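Local coordinates for ESAT-6/WXG100 secretion system protein (Streptococcus gallolyticus, PDB 7JQE) that is a subunit of the bacterial type VIIb secretion system whose extracellular region, seen here as a dimer, probably takes part in exporting toxins, at residues A[184-192]-A[448-457]; A[113-124]-A[483-494]. All blocks are in the same frame, centred on the assembly; numbering follows the deposited sequence.

Contact 1: A[184-192]-A[448-457]; sequences LGGTLPSEY and VANMYGNLTF. With EDO (1,2-ethanediol), chain D.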
# COMPACT_ATOMS: atom_id res chain seq x y z
N LEU A 184 5.55 25.48 -9.60
CA LEU A 184 6.40 24.48 -8.96
C LEU A 184 5.76 23.99 -7.67
O LEU A 184 5.11 24.74 -6.94
CB LEU A 184 7.78 25.07 -8.68
CG LEU A 184 8.59 25.51 -9.90
CD1 LEU A 184 10.00 25.94 -9.49
CD2 LEU A 184 8.65 24.40 -10.93
N GLY A 185 5.95 22.70 -7.39
CA GLY A 185 5.41 22.11 -6.17
C GLY A 185 4.03 21.53 -6.35
O GLY A 185 3.18 22.11 -7.04
N GLY A 186 3.78 20.38 -5.71
CA GLY A 186 2.51 19.70 -5.80
C GLY A 186 1.76 19.68 -4.48
O GLY A 186 2.24 20.14 -3.44
N THR A 187 0.55 19.12 -4.54
CA THR A 187 -0.29 18.95 -3.36
C THR A 187 -0.84 17.53 -3.36
O THR A 187 -1.60 17.15 -4.26
CB THR A 187 -1.44 19.97 -3.35
OG1 THR A 187 -0.91 21.28 -3.13
CG2 THR A 187 -2.44 19.63 -2.25
N LEU A 188 -0.47 16.75 -2.36
CA LEU A 188 -0.99 15.39 -2.23
C LEU A 188 -2.49 15.45 -1.92
O LEU A 188 -2.87 16.07 -0.92
CB LEU A 188 -0.26 14.63 -1.13
CG LEU A 188 -0.55 13.13 -0.98
CD1 LEU A 188 -0.07 12.35 -2.21
CD2 LEU A 188 0.09 12.58 0.28
N PRO A 189 -3.35 14.85 -2.74
CA PRO A 189 -4.78 14.86 -2.42
C PRO A 189 -5.03 14.28 -1.04
O PRO A 189 -4.40 13.31 -0.62
CB PRO A 189 -5.40 13.99 -3.52
CG PRO A 189 -4.39 13.97 -4.61
CD PRO A 189 -3.06 14.05 -3.93
N SER A 190 -5.97 14.89 -0.32
CA SER A 190 -6.27 14.48 1.05
C SER A 190 -7.00 13.15 1.14
O SER A 190 -7.14 12.61 2.24
CB SER A 190 -7.10 15.56 1.74
OG SER A 190 -8.40 15.61 1.18
N GLU A 191 -7.46 12.60 0.01
CA GLU A 191 -8.21 11.35 0.05
C GLU A 191 -7.35 10.18 0.51
O GLU A 191 -7.87 9.22 1.07
CB GLU A 191 -8.81 11.05 -1.32
CG GLU A 191 -10.11 11.78 -1.61
CD GLU A 191 -9.88 13.15 -2.23
OE1 GLU A 191 -8.71 13.56 -2.36
OE2 GLU A 191 -10.88 13.80 -2.60
N TYR A 192 -6.04 10.24 0.26
CA TYR A 192 -5.17 9.17 0.75
C TYR A 192 -5.21 9.09 2.27
O TYR A 192 -5.45 8.02 2.84
CB TYR A 192 -3.74 9.37 0.25
CG TYR A 192 -3.60 9.21 -1.25
CD1 TYR A 192 -3.53 7.95 -1.83
CD2 TYR A 192 -3.56 10.31 -2.09
CE1 TYR A 192 -3.40 7.80 -3.19
CE2 TYR A 192 -3.44 10.17 -3.45
CZ TYR A 192 -3.36 8.91 -4.00
OH TYR A 192 -3.24 8.76 -5.36
N VAL A 448 6.41 9.75 -2.52
CA VAL A 448 5.21 10.13 -3.25
C VAL A 448 4.55 11.34 -2.60
O VAL A 448 4.02 12.21 -3.30
CB VAL A 448 4.24 8.94 -3.34
CG1 VAL A 448 2.89 9.40 -3.90
CG2 VAL A 448 4.85 7.83 -4.21
N ALA A 449 4.60 11.44 -1.27
CA ALA A 449 3.98 12.56 -0.60
C ALA A 449 4.58 13.88 -1.04
O ALA A 449 3.91 14.92 -1.03
CB ALA A 449 4.10 12.42 0.92
N ASN A 450 5.85 13.87 -1.44
CA ASN A 450 6.55 15.09 -1.80
C ASN A 450 6.62 15.33 -3.30
O ASN A 450 6.84 16.47 -3.70
CB ASN A 450 7.97 15.08 -1.22
CG ASN A 450 8.76 16.31 -1.61
OD1 ASN A 450 8.46 17.41 -1.17
ND2 ASN A 450 9.79 16.12 -2.44
N MSE A 451 6.42 14.30 -4.11
CA MSE A 451 6.60 14.37 -5.56
C MSE A 451 5.30 14.35 -6.37
O MSE A 451 5.32 14.50 -7.59
CB MSE A 451 7.49 13.22 -6.03
CG MSE A 451 8.95 13.37 -5.62
SE MSE A 451 9.73 14.93 -6.50
CE MSE A 451 11.55 14.87 -5.80
N TYR A 452 4.16 14.18 -5.69
CA TYR A 452 2.88 14.20 -6.39
C TYR A 452 2.63 15.56 -7.03
O TYR A 452 2.56 16.58 -6.35
CB TYR A 452 1.76 13.86 -5.40
CG TYR A 452 0.41 13.59 -6.03
CD1 TYR A 452 -0.39 14.64 -6.50
CD2 TYR A 452 -0.09 12.29 -6.13
CE1 TYR A 452 -1.63 14.39 -7.06
CE2 TYR A 452 -1.33 12.04 -6.69
CZ TYR A 452 -2.10 13.09 -7.15
OH TYR A 452 -3.33 12.84 -7.71
N GLY A 453 2.48 15.56 -8.36
CA GLY A 453 2.23 16.80 -9.09
C GLY A 453 3.25 17.88 -8.83
O GLY A 453 2.91 19.06 -8.80
N ASN A 454 4.51 17.49 -8.64
CA ASN A 454 5.57 18.40 -8.20
C ASN A 454 6.68 18.44 -9.25
O ASN A 454 7.44 17.47 -9.39
CB ASN A 454 6.13 17.96 -6.84
CG ASN A 454 7.27 18.84 -6.37
OD1 ASN A 454 7.56 19.88 -6.97
ND2 ASN A 454 7.92 18.43 -5.28
N LEU A 455 6.77 19.54 -9.98
CA LEU A 455 7.96 19.84 -10.77
C LEU A 455 8.93 20.59 -9.87
O LEU A 455 8.59 21.65 -9.32
CB LEU A 455 7.62 20.67 -12.01
CG LEU A 455 8.84 21.10 -12.82
CD1 LEU A 455 9.58 19.88 -13.36
CD2 LEU A 455 8.48 22.07 -13.95
N THR A 456 10.12 20.04 -9.70
CA THR A 456 11.13 20.65 -8.85
C THR A 456 12.04 21.55 -9.69
O THR A 456 12.15 21.40 -10.91
CB THR A 456 11.98 19.59 -8.15
OG1 THR A 456 12.62 18.77 -9.13
CG2 THR A 456 11.10 18.71 -7.24
N PHE A 457 12.69 22.50 -9.02
CA PHE A 457 13.65 23.35 -9.70
C PHE A 457 14.66 22.53 -10.50
O PHE A 457 15.01 22.89 -11.63
CB PHE A 457 14.38 24.23 -8.69
CG PHE A 457 15.36 25.18 -9.31
CD1 PHE A 457 14.94 26.40 -9.81
CD2 PHE A 457 16.70 24.85 -9.40
CE1 PHE A 457 15.84 27.28 -10.39
CE2 PHE A 457 17.61 25.72 -9.98
CZ PHE A 457 17.18 26.94 -10.48
C1 EDO D . 0.98 24.40 -7.54
O1 EDO D . -0.18 24.72 -8.32
C2 EDO D . 0.71 24.72 -6.08
O2 EDO D . 1.90 24.53 -5.31
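Gly185 and Gly186 run antiparallel to Leu455 and Asn454, the CA atoms of Gly186 and Asn454 coming within 4.1 Å, yet the only backbone hydrogen bond between the segments, from Gly185 N to Leu455 O, is weak. This is two loops laid side by side, the second built on a type II beta turn, Met451 to Asn454, that starts at the last residue of the short helix 448-451. Gly453 takes the positive phi of that turn. Gly186 faces it so closely that a CB would collide with Tyr452 O; instead its CA donates a C-H...O contact to that oxygen, 3.2 Å away.

Beyond the glycines, Tyr452 carries the packing. Its CG lies anti to the backbone N (chi1 -169°), which swings the ring out toward 184-192. Pro189 CD sits over one ring face, 3.5 Å from the centroid, in a CH-pi contact, while Leu188 comes across at about a right angle and sets CD1 3.9 Å from Tyr452 CD2. The other Leu188 methyl, CD2, rests on Ala449 CB. Tyr452 OH bonds to Asn446 O of the second subunit, so the ring joins the loop packing to the dimer interface. At the far end, Leu184 CD2 packs on Leu455 CG, and an ethanediol, probably from the crystallisation liquor, donates from O2 to Gly185 O. Asn454 directs its amide back into its own segment: ND2 gives a 2.7 Å bond to Asn450 O, 160° at the hydrogen and in the carbonyl plane.

Contact 2: A[113-124]-A[483-494]; sequences RTELSDLLEEVK and IIELQSTIDSLP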
# COMPACT_ATOMS: atom_id res chain seq x y z
N ARG A 113 17.65 64.79 -34.35
CA ARG A 113 18.78 64.19 -33.64
C ARG A 113 18.48 64.03 -32.16
O ARG A 113 18.84 63.01 -31.55
CB ARG A 113 20.03 65.05 -33.85
CG ARG A 113 21.28 64.55 -33.14
CD ARG A 113 22.40 65.56 -33.32
NE ARG A 113 22.64 65.86 -34.72
CZ ARG A 113 23.14 67.01 -35.18
NH1 ARG A 113 23.31 67.19 -36.48
NH2 ARG A 113 23.45 67.98 -34.33
N THR A 114 17.82 65.02 -31.55
CA THR A 114 17.50 64.93 -30.13
C THR A 114 16.38 63.93 -29.88
O THR A 114 16.39 63.23 -28.86
CB THR A 114 17.13 66.31 -29.59
OG1 THR A 114 16.60 66.18 -28.26
CG2 THR A 114 16.10 66.98 -30.48
N GLU A 115 15.41 63.84 -30.80
CA GLU A 115 14.38 62.82 -30.68
C GLU A 115 15.01 61.43 -30.67
O GLU A 115 14.68 60.59 -29.81
CB GLU A 115 13.38 62.95 -31.82
CG GLU A 115 12.63 64.27 -31.87
CD GLU A 115 11.66 64.45 -30.72
OE1 GLU A 115 11.77 63.70 -29.73
OE2 GLU A 115 10.78 65.34 -30.82
N LEU A 116 15.91 61.16 -31.61
CA LEU A 116 16.54 59.85 -31.68
C LEU A 116 17.36 59.55 -30.42
O LEU A 116 17.42 58.41 -29.97
CB LEU A 116 17.42 59.74 -32.92
CG LEU A 116 16.68 59.78 -34.26
CD1 LEU A 116 17.64 59.56 -35.42
CD2 LEU A 116 15.55 58.76 -34.28
N SER A 117 17.99 60.58 -29.85
CA SER A 117 18.74 60.36 -28.61
C SER A 117 17.83 59.94 -27.47
O SER A 117 18.24 59.16 -26.60
CB SER A 117 19.51 61.63 -28.24
OG SER A 117 20.49 61.92 -29.22
N ASP A 118 16.59 60.45 -27.45
CA ASP A 118 15.63 60.00 -26.44
C ASP A 118 15.14 58.59 -26.75
O ASP A 118 15.02 57.76 -25.84
CB ASP A 118 14.45 60.97 -26.37
CG ASP A 118 14.88 62.38 -26.03
OD1 ASP A 118 15.84 62.54 -25.24
OD2 ASP A 118 14.26 63.33 -26.54
N LEU A 119 14.85 58.30 -28.02
CA LEU A 119 14.46 56.95 -28.40
C LEU A 119 15.53 55.94 -28.00
O LEU A 119 15.22 54.83 -27.57
CB LEU A 119 14.18 56.89 -29.90
CG LEU A 119 13.84 55.51 -30.48
CD1 LEU A 119 12.61 54.94 -29.80
CD2 LEU A 119 13.63 55.60 -31.99
N LEU A 120 16.81 56.33 -28.13
CA LEU A 120 17.89 55.42 -27.78
C LEU A 120 17.76 54.94 -26.34
O LEU A 120 17.90 53.74 -26.06
CB LEU A 120 19.24 56.11 -27.99
CG LEU A 120 20.46 55.19 -28.06
CD1 LEU A 120 20.41 54.36 -29.33
CD2 LEU A 120 21.74 56.00 -28.00
N GLU A 121 17.49 55.85 -25.41
CA GLU A 121 17.39 55.46 -24.01
C GLU A 121 16.21 54.54 -23.77
O GLU A 121 16.30 53.58 -22.99
CB GLU A 121 17.29 56.70 -23.12
CG GLU A 121 18.48 57.63 -23.23
CD GLU A 121 18.45 58.74 -22.20
OE1 GLU A 121 18.02 58.47 -21.06
OE2 GLU A 121 18.85 59.87 -22.53
N GLU A 122 15.07 54.81 -24.43
CA GLU A 122 13.94 53.90 -24.33
C GLU A 122 14.31 52.50 -24.80
O GLU A 122 13.88 51.51 -24.21
CB GLU A 122 12.76 54.44 -25.14
CG GLU A 122 12.20 55.76 -24.63
CD GLU A 122 11.46 55.61 -23.32
OE1 GLU A 122 11.16 54.46 -22.93
OE2 GLU A 122 11.17 56.64 -22.68
N VAL A 123 15.11 52.41 -25.86
CA VAL A 123 15.54 51.10 -26.35
C VAL A 123 16.49 50.43 -25.36
O VAL A 123 16.48 49.21 -25.20
CB VAL A 123 16.17 51.22 -27.74
CG1 VAL A 123 16.74 49.88 -28.18
CG2 VAL A 123 15.15 51.72 -28.75
N LYS A 124 17.33 51.23 -24.69
CA LYS A 124 18.23 50.66 -23.69
C LYS A 124 17.44 50.08 -22.52
O LYS A 124 17.82 49.05 -21.96
CB LYS A 124 19.21 51.72 -23.18
CG LYS A 124 19.95 52.49 -24.26
CD LYS A 124 20.69 53.69 -23.68
CE LYS A 124 21.31 54.56 -24.77
NZ LYS A 124 21.80 55.87 -24.26
N ILE A 483 20.50 49.17 -31.21
CA ILE A 483 21.10 50.31 -30.52
C ILE A 483 22.32 50.82 -31.28
O ILE A 483 22.52 52.03 -31.43
CB ILE A 483 21.45 49.94 -29.07
CG1 ILE A 483 20.20 49.48 -28.32
CG2 ILE A 483 22.12 51.11 -28.37
CD1 ILE A 483 20.47 49.06 -26.90
N ILE A 484 23.15 49.90 -31.78
CA ILE A 484 24.34 50.29 -32.52
C ILE A 484 23.95 51.08 -33.76
O ILE A 484 24.54 52.13 -34.07
CB ILE A 484 25.18 49.05 -32.88
CG1 ILE A 484 25.85 48.49 -31.62
CG2 ILE A 484 26.20 49.38 -33.94
CD1 ILE A 484 26.64 47.22 -31.87
N GLU A 485 22.94 50.60 -34.49
CA GLU A 485 22.52 51.30 -35.70
C GLU A 485 21.90 52.65 -35.38
O GLU A 485 22.13 53.63 -36.09
CB GLU A 485 21.56 50.43 -36.50
CG GLU A 485 22.25 49.37 -37.33
CD GLU A 485 21.28 48.43 -38.03
OE1 GLU A 485 20.06 48.55 -37.79
OE2 GLU A 485 21.74 47.57 -38.81
N LEU A 486 21.12 52.73 -34.29
CA LEU A 486 20.53 54.01 -33.92
C LEU A 486 21.60 55.02 -33.53
O LEU A 486 21.54 56.19 -33.93
CB LEU A 486 19.53 53.82 -32.78
CG LEU A 486 18.77 55.08 -32.33
CD1 LEU A 486 18.13 55.79 -33.50
CD2 LEU A 486 17.72 54.72 -31.29
N GLN A 487 22.60 54.59 -32.75
CA GLN A 487 23.71 55.49 -32.42
C GLN A 487 24.47 55.91 -33.67
O GLN A 487 24.90 57.06 -33.78
CB GLN A 487 24.65 54.82 -31.42
CG GLN A 487 24.51 55.35 -30.00
CD GLN A 487 25.10 56.73 -29.84
OE1 GLN A 487 26.32 56.90 -29.81
NE2 GLN A 487 24.24 57.74 -29.73
N SER A 488 24.66 54.98 -34.61
CA SER A 488 25.41 55.29 -35.82
C SER A 488 24.74 56.40 -36.62
O SER A 488 25.40 57.35 -37.05
CB SER A 488 25.56 54.02 -36.67
OG SER A 488 26.37 54.27 -37.81
N THR A 489 23.43 56.30 -36.82
CA THR A 489 22.72 57.33 -37.57
C THR A 489 22.65 58.64 -36.79
O THR A 489 22.77 59.72 -37.38
CB THR A 489 21.31 56.85 -37.93
OG1 THR A 489 20.77 56.08 -36.86
CG2 THR A 489 21.36 56.01 -39.19
N ILE A 490 22.47 58.57 -35.47
CA ILE A 490 22.54 59.79 -34.66
C ILE A 490 23.89 60.46 -34.85
O ILE A 490 23.97 61.66 -35.12
CB ILE A 490 22.27 59.48 -33.18
CG1 ILE A 490 20.86 58.91 -32.99
CG2 ILE A 490 22.44 60.75 -32.35
CD1 ILE A 490 20.47 58.73 -31.54
N ASP A 491 24.98 59.70 -34.69
CA ASP A 491 26.31 60.24 -34.92
C ASP A 491 26.44 60.80 -36.33
O ASP A 491 26.79 61.97 -36.52
CB ASP A 491 27.37 59.17 -34.67
CG ASP A 491 27.64 58.95 -33.19
OD1 ASP A 491 27.08 59.70 -32.36
OD2 ASP A 491 28.42 58.03 -32.86
N SER A 492 26.13 59.98 -37.34
CA SER A 492 26.19 60.42 -38.74
C SER A 492 24.91 61.16 -39.10
O SER A 492 24.02 60.66 -39.79
CB SER A 492 26.42 59.22 -39.65
OG SER A 492 27.69 58.62 -39.41
N LEU A 493 24.82 62.40 -38.61
CA LEU A 493 23.67 63.27 -38.82
C LEU A 493 24.06 64.72 -38.56
O LEU A 493 24.16 65.13 -37.39
CB LEU A 493 22.51 62.85 -37.91
CG LEU A 493 21.16 63.55 -38.11
CD1 LEU A 493 20.52 63.13 -39.42
CD2 LEU A 493 20.23 63.27 -36.94
N PRO A 494 24.33 65.52 -39.61
CA PRO A 494 24.80 66.90 -39.49
C PRO A 494 23.67 67.91 -39.34
O PRO A 494 23.96 69.07 -39.05
CB PRO A 494 25.55 67.13 -40.80
CG PRO A 494 24.79 66.30 -41.78
CD PRO A 494 24.30 65.08 -41.02
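An antiparallel helix pair brings Leu116 and Leu120 of helix 102-135 against Leu486 and Ile490 of helix 462-491, with the local axes 9.8 Å apart at an angle of 161°. Leu486 CG lies anti to the backbone N (chi1 -177°), which carries its two methyls across to different partners: CD2 presses on Leu120 CD1 at a tight 3.3 Å and also meets Leu119 CG, while CD1 reaches Leu116 CD2. Leu120 is gripped on its second branch too, where CD2 lies 3.5 Å from Gln487 CG. Ile490 sends CD1 over the helix backbone, 3.4 Å from Leu116 C, and touches Leu116 CB with the same methyl.

Positions 116, 120 and 123 match 490, 486 and 483, a four-three spacing as in antiparallel coiled-coil packing. These helices belong to the end of the elongated molecule where both modelled termini lie, and Leu116 also packs on Leu116 of the second subunit.

Toward the other end of the pair, Val123 CG1 and Ile483 CG1 pass alongside each other at 3.5 Å. Past the end of helix 462-491 the chain makes an inverse gamma turn centred on Ser492, and beyond the helical pairing Leu493 folds back so that CD2 meets Arg113 CB at 3.6 Å. Ser117 OG and Ser117 N both donate to Arg113 O, from opposite faces of its carbonyl plane, the hydroxyl at 3.1 Å.

Contact 1 lies nearer the middle of the long chain and is nested within the loop that contact 2 closes; their centres are 52 Å apart and their nearest atoms about 25 Å. Helix 448-451 of contact 1 is followed in the chain by helix 462-491 of contact 2. Both are partly buried and both touch the second subunit. Their chemistry differs: 184-192 with 448-457 joins mainly irregular loops through glycine backbone, the Tyr452 ring and a proline, whereas 113-124 with 483-494 is regular helix packing, mostly of leucine and isoleucine, with a larger share of buried residues and aliphatic contacts that repeat along the axes.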